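Local coordinates for clp gene regulator (ClgR) (Corynebacterium glutamicum, PDB 3F52), which probably binds promoter DNA through a helix-turn-helix domain and activates transcription of genes such as those of the Clp protease, at residues L33-A38 against L88-G93; A48-V53 against C77-A82. All blocks are in the same frame, centred on the assembly; numbering follows the deposited sequence.

Contact 1 of 2, residues L33-A38 against L88-G93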
ATOM      1  N   LEU B  33       9.187   2.119   5.726  1.00 29.83           N
ATOM      2  CA  LEU B  33       9.740   3.475   5.579  1.00 31.20           C
ATOM      3  C   LEU B  33      10.731   3.786   6.677  1.00 30.84           C
ATOM      4  O   LEU B  33      11.814   4.312   6.404  1.00 30.94           O
ATOM      5  CB  LEU B  33       8.622   4.514   5.566  1.00 30.72           C
ATOM      6  CG  LEU B  33       7.789   4.570   4.264  1.00 31.81           C
ATOM      7  CD1 LEU B  33       6.497   5.345   4.496  1.00 33.11           C
ATOM      8  CD2 LEU B  33       8.597   5.176   3.078  1.00 31.72           C
ATOM      9  N   ARG B  34      10.381   3.446   7.913  1.00 31.28           N
ATOM     10  CA  ARG B  34      11.290   3.666   9.043  1.00 32.97           C
ATOM     11  C   ARG B  34      12.616   2.913   8.852  1.00 32.59           C
ATOM     12  O   ARG B  34      13.704   3.461   9.081  1.00 31.52           O
ATOM     13  CB  ARG B  34      10.639   3.251  10.365  1.00 32.96           C
ATOM     14  CG  ARG B  34      11.543   3.567  11.581  1.00 35.47           C
ATOM     15  CD  ARG B  34      11.030   2.965  12.902  1.00 36.91           C
ATOM     16  NE  ARG B  34       9.595   3.185  13.132  1.00 45.00           N
ATOM     17  CZ  ARG B  34       8.665   2.218  13.104  1.00 46.48           C
ATOM     18  NH1 ARG B  34       7.393   2.531  13.324  1.00 47.13           N
ATOM     19  NH2 ARG B  34       9.008   0.931  12.884  1.00 43.87           N
ATOM     20  N   SER B  35      12.528   1.660   8.404  1.00 32.68           N
ATOM     21  CA  SER B  35      13.743   0.887   8.194  1.00 33.96           C
ATOM     22  C   SER B  35      14.597   1.446   7.026  1.00 33.19           C
ATOM     23  O   SER B  35      15.825   1.484   7.143  1.00 35.00           O
ATOM     24  CB  SER B  35      13.459  -0.622   8.083  1.00 33.97           C
ATOM     25  OG  SER B  35      13.095  -0.971   6.779  1.00 40.15           O
ATOM     26  N   PHE B  36      13.972   1.934   5.949  1.00 32.74           N
ATOM     27  CA  PHE B  36      14.715   2.564   4.848  1.00 31.81           C
ATOM     28  C   PHE B  36      15.385   3.856   5.324  1.00 32.15           C
ATOM     29  O   PHE B  36      16.503   4.179   4.912  1.00 31.44           O
ATOM     30  CB  PHE B  36      13.816   2.880   3.649  1.00 31.74           C
ATOM     31  CG  PHE B  36      13.635   1.728   2.685  1.00 32.24           C
ATOM     32  CD1 PHE B  36      12.749   0.681   2.977  1.00 31.78           C
ATOM     33  CD2 PHE B  36      14.339   1.687   1.486  1.00 34.16           C
ATOM     34  CE1 PHE B  36      12.560  -0.391   2.079  1.00 29.97           C
ATOM     35  CE2 PHE B  36      14.160   0.622   0.564  1.00 32.92           C
ATOM     36  CZ  PHE B  36      13.271  -0.420   0.873  1.00 32.33           C
ATOM     37  N   ARG B  37      14.694   4.599   6.182  1.00 32.70           N
ATOM     38  CA  ARG B  37      15.265   5.831   6.755  1.00 33.49           C
ATOM     39  C   ARG B  37      16.439   5.522   7.677  1.00 35.46           C
ATOM     40  O   ARG B  37      17.481   6.197   7.631  1.00 35.80           O
ATOM     41  CB  ARG B  37      14.189   6.641   7.500  1.00 33.50           C
ATOM     42  CG  ARG B  37      14.729   7.926   8.123  1.00 33.26           C
ATOM     43  CD  ARG B  37      13.631   8.809   8.708  1.00 32.64           C
ATOM     44  NE  ARG B  37      12.923   8.202   9.834  1.00 31.96           N
ATOM     45  CZ  ARG B  37      13.410   8.079  11.068  1.00 34.05           C
ATOM     46  NH1 ARG B  37      14.642   8.492  11.373  1.00 34.37           N
ATOM     47  NH2 ARG B  37      12.661   7.533  12.013  1.00 34.73           N
ATOM     48  N   ALA B  38      16.279   4.497   8.511  1.00 37.23           N
ATOM     49  CA  ALA B  38      17.332   4.104   9.445  1.00 38.70           C
ATOM     50  C   ALA B  38      18.556   3.608   8.698  1.00 39.81           C
ATOM     51  O   ALA B  38      19.688   3.928   9.076  1.00 39.96           O
ATOM     52  CB  ALA B  38      16.830   3.052  10.413  1.00 38.94           C
ATOM     53  N   LEU B  88       7.408  -1.224  -0.777  1.00 27.96           N
ATOM     54  CA  LEU B  88       6.213  -2.086  -0.723  1.00 28.42           C
ATOM     55  C   LEU B  88       6.541  -3.578  -0.478  1.00 28.00           C
ATOM     56  O   LEU B  88       5.882  -4.254   0.323  1.00 27.92           O
ATOM     57  CB  LEU B  88       5.383  -1.925  -1.993  1.00 28.30           C
ATOM     58  CG  LEU B  88       3.993  -2.568  -2.017  1.00 29.68           C
ATOM     59  CD1 LEU B  88       3.116  -1.997  -0.891  1.00 32.03           C
ATOM     60  CD2 LEU B  88       3.330  -2.307  -3.380  1.00 33.78           C
ATOM     61  N   ILE B  89       7.557  -4.098  -1.149  1.00 28.01           N
ATOM     62  CA  ILE B  89       7.922  -5.468  -0.903  1.00 29.10           C
ATOM     63  C   ILE B  89       8.459  -5.637   0.543  1.00 28.22           C
ATOM     64  O   ILE B  89       8.163  -6.631   1.203  1.00 28.42           O
ATOM     65  CB  ILE B  89       8.866  -6.037  -2.006  1.00 30.30           C
ATOM     66  CG1 ILE B  89       8.821  -7.569  -2.014  1.00 32.17           C
ATOM     67  CG2 ILE B  89      10.263  -5.517  -1.848  1.00 31.30           C
ATOM     68  CD1 ILE B  89       7.527  -8.091  -2.628  1.00 33.42           C
ATOM     69  N   GLU B  90       9.212  -4.661   1.054  1.00 28.42           N
ATOM     70  CA  GLU B  90       9.632  -4.719   2.458  1.00 27.56           C
ATOM     71  C   GLU B  90       8.410  -4.737   3.408  1.00 26.62           C
ATOM     72  O   GLU B  90       8.373  -5.512   4.383  1.00 27.59           O
ATOM     73  CB  GLU B  90      10.553  -3.537   2.811  1.00 27.68           C
ATOM     74  CG  GLU B  90      11.202  -3.619   4.208  1.00 28.10           C
ATOM     75  CD  GLU B  90      12.020  -4.903   4.411  1.00 29.73           C
ATOM     76  OE1 GLU B  90      12.786  -5.306   3.489  1.00 25.87           O
ATOM     77  OE2 GLU B  90      11.932  -5.502   5.510  1.00 28.21           O
ATOM     78  N   ALA B  91       7.422  -3.900   3.104  1.00 27.63           N
ATOM     79  CA  ALA B  91       6.186  -3.829   3.879  1.00 26.37           C
ATOM     80  C   ALA B  91       5.477  -5.188   3.930  1.00 25.14           C
ATOM     81  O   ALA B  91       4.925  -5.586   4.965  1.00 25.90           O
ATOM     82  CB  ALA B  91       5.285  -2.784   3.279  1.00 26.71           C
ATOM     83  N   ALA B  92       5.542  -5.968   2.845  1.00 25.59           N
ATOM     84  CA  ALA B  92       4.977  -7.319   2.852  1.00 24.65           C
ATOM     85  C   ALA B  92       5.596  -8.173   3.956  1.00 25.51           C
ATOM     86  O   ALA B  92       4.909  -9.010   4.539  1.00 25.99           O
ATOM     87  CB  ALA B  92       5.119  -8.017   1.441  1.00 25.32           C
ATOM     88  N   GLY B  93       6.869  -7.915   4.273  1.00 24.53           N
ATOM     89  CA  GLY B  93       7.562  -8.653   5.327  1.00 26.43           C
ATOM     90  C   GLY B  93       7.012  -8.363   6.713  1.00 27.90           C
ATOM     91  O   GLY B  93       7.299  -9.097   7.638  1.00 27.37           O
TER
HETATM   92  O   HOH W   1      11.860  -3.721   7.628  1.00 41.49           O
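Ser35 and Phe36, side by side on helix 25-40, both meet one side chain of helix 84-92, that of Glu90. The serine points its CB toward the other helix. Its OG lies between the backbone N and the carbonyl carbon (chi1 84°), a rotation that suits a bond back to Ala32 O, one turn earlier in the same helix. The same oxygen comes within 4.1 Å of Glu90 CG, a loose van der Waals approach, and reaches the carboxylate through a water. That water sits 3.1 Å from Ser35 OG and donates a hydrogen bond of 2.8 Å to Glu90 OE2, so the polar link between the helices is indirect.

Phe36 supplies the apolar half. The ring of Phe36 extends from the helix and presents its edge to Glu90: CE1 is 3.8 Å from Glu90 CB, which lies in the plane of the ring, and 4.1 Å from Glu90 CG. The carboxylate plane is turned 64° from the ring. Glu90 meets both neighbours because its chain bends at chi2 (57°): the aliphatic part passes the phenyl edge while the carboxylate turns to the water. Phe36 also packs on Asp86 and Val87, one turn before Glu90, and on Leu80 of helix 70-80.

The contact buries 90 Å² at the surface. Next to Glu90 on the same helix, Ile89, with Ala92 a turn further on, packs on Ile89 of the second subunit. This is helix-to-helix packing between the first and last helices of an all-helical, XRE-type helix-turn-helix domain, beside its dimer interface.

Contact 2 of 2, residues A48-V53 against C77-A82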
ATOM      1  N   ALA B  48      11.659  14.566   6.960  1.00 32.86           N
ATOM      2  CA  ALA B  48      10.463  15.387   6.947  1.00 33.37           C
ATOM      3  C   ALA B  48      10.682  16.646   6.097  1.00 34.00           C
ATOM      4  O   ALA B  48       9.904  16.904   5.181  1.00 33.97           O
ATOM      5  CB  ALA B  48      10.050  15.748   8.370  1.00 33.29           C
ATOM      6  N   GLU B  49      11.747  17.408   6.369  1.00 34.83           N
ATOM      7  CA  GLU B  49      12.018  18.600   5.553  1.00 36.04           C
ATOM      8  C   GLU B  49      12.224  18.264   4.068  1.00 35.98           C
ATOM      9  O   GLU B  49      11.647  18.929   3.206  1.00 36.20           O
ATOM     10  CB  GLU B  49      13.123  19.506   6.130  1.00 36.22           C
ATOM     11  CG  GLU B  49      14.446  18.843   6.461  1.00 37.70           C
ATOM     12  CD  GLU B  49      15.464  19.816   7.082  1.00 37.88           C
ATOM     13  OE1 GLU B  49      15.056  20.871   7.632  1.00 40.18           O
ATOM     14  OE2 GLU B  49      16.684  19.521   7.022  1.00 40.86           O
ATOM     15  N   ALA B  50      13.001  17.215   3.778  1.00 35.82           N
ATOM     16  CA  ALA B  50      13.194  16.748   2.403  1.00 36.29           C
ATOM     17  C   ALA B  50      11.863  16.395   1.706  1.00 37.15           C
ATOM     18  O   ALA B  50      11.696  16.671   0.517  1.00 37.84           O
ATOM     19  CB  ALA B  50      14.160  15.561   2.373  1.00 36.03           C
ATOM     20  N   SER B  51      10.918  15.821   2.456  1.00 37.40           N
ATOM     21  CA  SER B  51       9.605  15.391   1.926  1.00 38.10           C
ATOM     22  C   SER B  51       8.504  16.455   1.979  1.00 38.56           C
ATOM     23  O   SER B  51       7.366  16.207   1.565  1.00 39.06           O
ATOM     24  CB  SER B  51       9.120  14.136   2.657  1.00 37.99           C
ATOM     25  OG  SER B  51      10.106  13.122   2.635  1.00 38.37           O
ATOM     26  N   ARG B  52       8.842  17.630   2.495  1.00 38.67           N
ATOM     27  CA  ARG B  52       7.895  18.742   2.608  1.00 39.19           C
ATOM     28  C   ARG B  52       6.703  18.402   3.512  1.00 38.25           C
ATOM     29  O   ARG B  52       5.587  18.859   3.267  1.00 38.46           O
ATOM     30  CB  ARG B  52       7.423  19.217   1.216  1.00 39.96           C
ATOM     31  CG  ARG B  52       8.540  19.496   0.187  1.00 42.46           C
ATOM     32  CD  ARG B  52       9.346  20.753   0.516  1.00 48.07           C
ATOM     33  NE  ARG B  52       9.995  20.675   1.830  1.00 51.64           N
ATOM     34  CZ  ARG B  52       9.830  21.550   2.826  1.00 52.66           C
ATOM     35  NH1 ARG B  52      10.471  21.359   3.976  1.00 52.47           N
ATOM     36  NH2 ARG B  52       9.038  22.614   2.677  1.00 53.19           N
ATOM     37  N   VAL B  53       6.959  17.604   4.552  1.00 36.63           N
ATOM     38  CA  VAL B  53       5.958  17.284   5.581  1.00 35.59           C
ATOM     39  C   VAL B  53       6.518  17.599   6.984  1.00 34.60           C
ATOM     40  O   VAL B  53       7.733  17.713   7.149  1.00 34.09           O
ATOM     41  CB  VAL B  53       5.507  15.789   5.493  1.00 35.48           C
ATOM     42  CG1 VAL B  53       5.027  15.442   4.087  1.00 36.10           C
ATOM     43  CG2 VAL B  53       6.621  14.853   5.917  1.00 34.92           C
ATOM     44  N   CYS B  77       9.596   8.351  -0.677  1.00 33.27           N
ATOM     45  CA  CYS B  77      10.539   7.391  -1.239  1.00 33.40           C
ATOM     46  C   CYS B  77      11.627   8.050  -2.097  1.00 33.48           C
ATOM     47  O   CYS B  77      12.795   7.700  -1.976  1.00 33.18           O
ATOM     48  CB  CYS B  77       9.803   6.304  -2.025  1.00 33.05           C
ATOM     49  SG  CYS B  77       8.767   5.275  -0.959  1.00 34.05           S
ATOM     50  N   HIS B  78      11.249   8.972  -2.982  1.00 33.50           N
ATOM     51  CA  HIS B  78      12.256   9.737  -3.751  1.00 34.21           C
ATOM     52  C   HIS B  78      13.279  10.431  -2.839  1.00 34.03           C
ATOM     53  O   HIS B  78      14.485  10.386  -3.100  1.00 34.11           O
ATOM     54  CB  HIS B  78      11.604  10.741  -4.711  1.00 34.69           C
ATOM     55  CG  HIS B  78      12.581  11.425  -5.622  1.00 36.57           C
ATOM     56  ND1 HIS B  78      13.090  12.681  -5.362  1.00 39.69           N
ATOM     57  CD2 HIS B  78      13.145  11.026  -6.786  1.00 38.74           C
ATOM     58  CE1 HIS B  78      13.921  13.029  -6.330  1.00 39.17           C
ATOM     59  NE2 HIS B  78      13.972  12.040  -7.205  1.00 39.73           N
ATOM     60  N   ALA B  79      12.795  11.055  -1.763  1.00 34.16           N
ATOM     61  CA  ALA B  79      13.668  11.687  -0.764  1.00 33.99           C
ATOM     62  C   ALA B  79      14.603  10.685  -0.061  1.00 34.27           C
ATOM     63  O   ALA B  79      15.718  11.040   0.318  1.00 34.07           O
ATOM     64  CB  ALA B  79      12.851  12.457   0.240  1.00 33.89           C
ATOM     65  N   LEU B  80      14.154   9.445   0.107  1.00 34.77           N
ATOM     66  CA  LEU B  80      14.999   8.357   0.625  1.00 35.21           C
ATOM     67  C   LEU B  80      15.878   7.727  -0.450  1.00 35.35           C
ATOM     68  O   LEU B  80      16.771   6.929  -0.143  1.00 36.35           O
ATOM     69  CB  LEU B  80      14.129   7.253   1.246  1.00 35.97           C
ATOM     70  CG  LEU B  80      13.511   7.469   2.632  1.00 35.44           C
ATOM     71  CD1 LEU B  80      12.407   6.450   2.879  1.00 37.49           C
ATOM     72  CD2 LEU B  80      14.588   7.421   3.720  1.00 39.10           C
ATOM     73  N   GLY B  81      15.619   8.051  -1.713  1.00 35.42           N
ATOM     74  CA  GLY B  81      16.353   7.436  -2.821  1.00 35.23           C
ATOM     75  C   GLY B  81      15.964   5.978  -2.990  1.00 35.16           C
ATOM     76  O   GLY B  81      16.753   5.170  -3.484  1.00 35.60           O
ATOM     77  N   ALA B  82      14.739   5.656  -2.584  1.00 34.46           N
ATOM     78  CA  ALA B  82      14.212   4.297  -2.623  1.00 34.64           C
ATOM     79  C   ALA B  82      13.101   4.230  -3.663  1.00 34.48           C
ATOM     80  O   ALA B  82      12.424   5.233  -3.897  1.00 34.35           O
ATOM     81  CB  ALA B  82      13.665   3.922  -1.237  1.00 34.43           C
TER
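Ser51 has its OG beside the backbone N and anti to the carbonyl carbon (chi1 -53°), which lets the hydroxyl bond to Leu47 O one turn back and also places it against the methyl of Ala79. Ala79 CB lies 3.7 Å from Ser51 OG and 4.0 Å from Ala50 CB, so one methyl touches two consecutive residues of the other helix. With no side chain larger than serine at the meeting point, the backbones come close: the CA atoms of Ala50 and Ala79 are 6.0 Å apart.

Schellman motifs follow both helices, with positive phi at Arg52 and at Gly81. Arg52 also folds its guanidinium back over the helix end and grips Glu49 O side-on, NE and NH1 each at 2.8 Å. The acceptor lies in the guanidinium plane, and Arg52 N makes a third bond to it.

Helix 44-51 thus packs its C-terminal end against that of helix 70-80. Leu47 extends the contact to Ala79 and Leu80, and Ser51 also touches Val76. Cys77, which points away from helix 44-51, packs on helices 25-40 and 84-92, and Leu80 packs on helix 25-40 as well as on Leu47.

In the fold
Contact 2 is nested within the chain loop that contact 1 closes, and their centres are 14 Å apart. Helix 70-80 with the turn after it connects them. Leu80 CD2 packs 3.5 Å from Arg37 CA, Leu80 CD1 lies 4.0 Å from Leu33 CD2, and Ala82 CB comes within 3.6 Å of Phe36 CD2. Arg37 carries the link further, with a salt bridge to Glu62 and side-chain packing on Leu44 and Leu47 of helix 44-51. Contact 1 also borders the second subunit, whereas 48-53 and 77-82 touch no other protein chain of the assembly. Each contact joins one helix pair; packing of Leu80 and Ala82 on 33-38 brings the pairs, four of the five helices, together.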